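Side-chain contact in deoxyhypusine hydroxylase (Homo sapiens, PDB 4D50), which hydroxylates the deoxyhypusine side chain of translation initiation factor eIF5A at a peroxo-bridged diiron centre, completing the formation of hypusine: residues 60-65 with 247-252. Numbering follows the deposited sequence.
Sequences KHELAY and CAEALG. With FE (Fe (III) ion), chain D; PER (peroxide ion), chain E.
Beside the diiron site, the carboxylates of E62 and E249 reach toward each other from opposite directions across the gap between helices 57-70 and 241-254. The CA atoms of these two residues are 11.8 Å apart, so the gap is bridged by long side chains, a water and a metal centre. OE1 of E62 lies 3.3 Å from OE2 of E249, the two planes turned 30° from each other. The two oxygens are both acceptors and are not hydrogen-bonded to each other; their like charges would probably repel unless the surroundings, including the nearby ferric ion, offset them. Water 1 links the pair: it donates to OE1 of E249 at 2.8 Å and, more weakly, to OE2 of E62. In E249, CG stands anti to the carbonyl carbon (chi1 -85°), and the chain then bends at chi2 to bring the carboxylate across the gap.

Segments 60-65 and 247-252 lie in the first and fifth of the HEAT-like repeats, and the diiron centre sits where the two sets of repeats face each other. H61, one residue before E62, supplies NE2 to one iron(III) at 2.3 Å; H245 and E246, from the helix that carries E249, complete its protein ligands. Peroxide O2 takes a further position at 2.2 Å, while waters 2 and 3 are also bound to the metal. A hydrogen bond from ND1 to the backbone O of L58 helps fix the rotation of the H61 ring, and peroxide O1 approaches the ring obliquely, 3.1 Å from CD2. Helix 26-39 packs F30, L33 and F34 against the side chain of E62.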
loop_
_atom_site.group_PDB
_atom_site.type_symbol
_atom_site.label_atom_id
_atom_site.label_comp_id
_atom_site.label_asym_id
_atom_site.label_seq_id
_atom_site.Cartn_x
_atom_site.Cartn_y
_atom_site.Cartn_z
ATOM N N LYS A 60 1.223 -8.283 -8.057
ATOM C CA LYS A 60 0.135 -7.602 -8.762
ATOM C C LYS A 60 -0.474 -6.424 -7.989
ATOM O O LYS A 60 -0.784 -5.382 -8.554
ATOM C CB LYS A 60 -0.967 -8.568 -9.120
ATOM C CG LYS A 60 -0.648 -9.510 -10.273
ATOM C CD LYS A 60 -1.883 -10.310 -10.699
ATOM C CE LYS A 60 -2.250 -11.352 -9.683
ATOM N NZ LYS A 60 -3.283 -12.307 -10.139
ATOM N N HIS A 61 -0.597 -6.584 -6.704
ATOM C CA HIS A 61 -1.129 -5.515 -5.868
ATOM C C HIS A 61 -0.135 -4.365 -5.731
ATOM O O HIS A 61 -0.556 -3.192 -5.687
ATOM C CB HIS A 61 -1.668 -6.086 -4.563
ATOM C CG HIS A 61 -0.815 -5.794 -3.368
ATOM N ND1 HIS A 61 0.473 -6.255 -3.239
ATOM C CD2 HIS A 61 -1.074 -5.027 -2.280
ATOM C CE1 HIS A 61 0.949 -5.848 -2.058
ATOM N NE2 HIS A 61 0.035 -5.066 -1.483
ATOM N N GLU A 62 1.168 -4.647 -5.802
ATOM C CA GLU A 62 2.200 -3.561 -5.808
ATOM C C GLU A 62 2.119 -2.747 -7.153
ATOM O O GLU A 62 2.340 -1.519 -7.215
ATOM C CB GLU A 62 3.560 -4.160 -5.630
ATOM C CG GLU A 62 4.538 -3.401 -4.753
ATOM C CD GLU A 62 4.178 -3.528 -3.281
ATOM O OE1 GLU A 62 3.982 -4.651 -2.777
ATOM O OE2 GLU A 62 3.964 -2.465 -2.681
ATOM N N LEU A 63 1.827 -3.468 -8.210
ATOM C CA LEU A 63 1.630 -2.805 -9.500
ATOM C C LEU A 63 0.570 -1.788 -9.330
ATOM O O LEU A 63 0.658 -0.654 -9.846
ATOM C CB LEU A 63 1.223 -3.759 -10.600
ATOM C CG LEU A 63 2.086 -5.004 -10.838
ATOM C CD1 LEU A 63 1.402 -5.879 -11.845
ATOM C CD2 LEU A 63 3.431 -4.598 -11.333
ATOM N N ALA A 64 -0.550 -2.237 -8.779
ATOM C CA ALA A 64 -1.690 -1.289 -8.648
ATOM C C ALA A 64 -1.323 -0.154 -7.699
ATOM O O ALA A 64 -1.669 1.011 -7.988
ATOM C CB ALA A 64 -2.957 -1.985 -8.121
ATOM N N TYR A 65 -0.667 -0.435 -6.587
ATOM C CA TYR A 65 -0.244 0.620 -5.688
ATOM C C TYR A 65 0.611 1.686 -6.369
ATOM O O TYR A 65 0.369 2.879 -6.279
ATOM C CB TYR A 65 0.546 0.028 -4.526
ATOM C CG TYR A 65 1.153 1.002 -3.564
ATOM C CD1 TYR A 65 0.378 1.691 -2.640
ATOM C CD2 TYR A 65 2.502 1.357 -3.678
ATOM C CE1 TYR A 65 0.958 2.625 -1.759
ATOM C CE2 TYR A 65 3.093 2.228 -2.793
ATOM C CZ TYR A 65 2.310 2.924 -1.899
ATOM O OH TYR A 65 2.933 3.754 -1.049
ATOM N N CYS A 247 2.308 -6.362 7.743
ATOM C CA CYS A 247 3.124 -6.428 8.972
ATOM C C CYS A 247 4.548 -6.889 8.642
ATOM O O CYS A 247 5.509 -6.300 9.086
ATOM C CB CYS A 247 2.447 -7.270 10.033
ATOM S SG CYS A 247 1.032 -6.421 10.753
ATOM N N ALA A 248 4.668 -7.863 7.735
ATOM C CA ALA A 248 5.955 -8.336 7.321
ATOM C C ALA A 248 6.725 -7.213 6.568
ATOM O O ALA A 248 7.938 -6.980 6.784
ATOM C CB ALA A 248 5.783 -9.539 6.429
ATOM N N GLU A 249 6.035 -6.528 5.650
ATOM C CA GLU A 249 6.625 -5.401 4.948
ATOM C C GLU A 249 7.090 -4.343 5.908
ATOM O O GLU A 249 8.166 -3.800 5.711
ATOM C CB GLU A 249 5.639 -4.759 3.970
ATOM C CG GLU A 249 5.547 -5.387 2.605
ATOM C CD GLU A 249 5.291 -4.360 1.466
ATOM O OE1 GLU A 249 5.386 -3.111 1.592
ATOM O OE2 GLU A 249 4.989 -4.841 0.386
ATOM N N ALA A 250 6.261 -4.009 6.923
ATOM C CA ALA A 250 6.662 -3.022 7.939
ATOM C C ALA A 250 7.932 -3.405 8.685
ATOM O O ALA A 250 8.858 -2.598 8.870
ATOM C CB ALA A 250 5.499 -2.756 8.887
ATOM N N LEU A 251 8.004 -4.666 9.031
ATOM C CA LEU A 251 9.180 -5.237 9.701
ATOM C C LEU A 251 10.399 -5.111 8.766
ATOM O O LEU A 251 11.522 -4.783 9.243
ATOM C CB LEU A 251 8.958 -6.710 10.100
ATOM C CG LEU A 251 8.002 -6.828 11.287
ATOM C CD1 LEU A 251 7.530 -8.250 11.560
ATOM C CD2 LEU A 251 8.625 -6.210 12.513
ATOM N N GLY A 252 10.177 -5.407 7.499
ATOM C CA GLY A 252 11.152 -5.174 6.437
ATOM C C GLY A 252 11.691 -3.769 6.321
ATOM O O GLY A 252 12.924 -3.562 6.188
HETATM FE FE FE D . -0.121 -4.640 0.806
HETATM O O1 PER E . -2.842 -4.793 0.302
HETATM O O2 PER E . -1.975 -5.732 1.165
HETATM O O HOH W 1 6.174 -2.423 -0.975
HETATM O O HOH W 2 -1.131 -2.496 0.575
HETATM O O HOH W 3 1.716 -3.517 0.637
#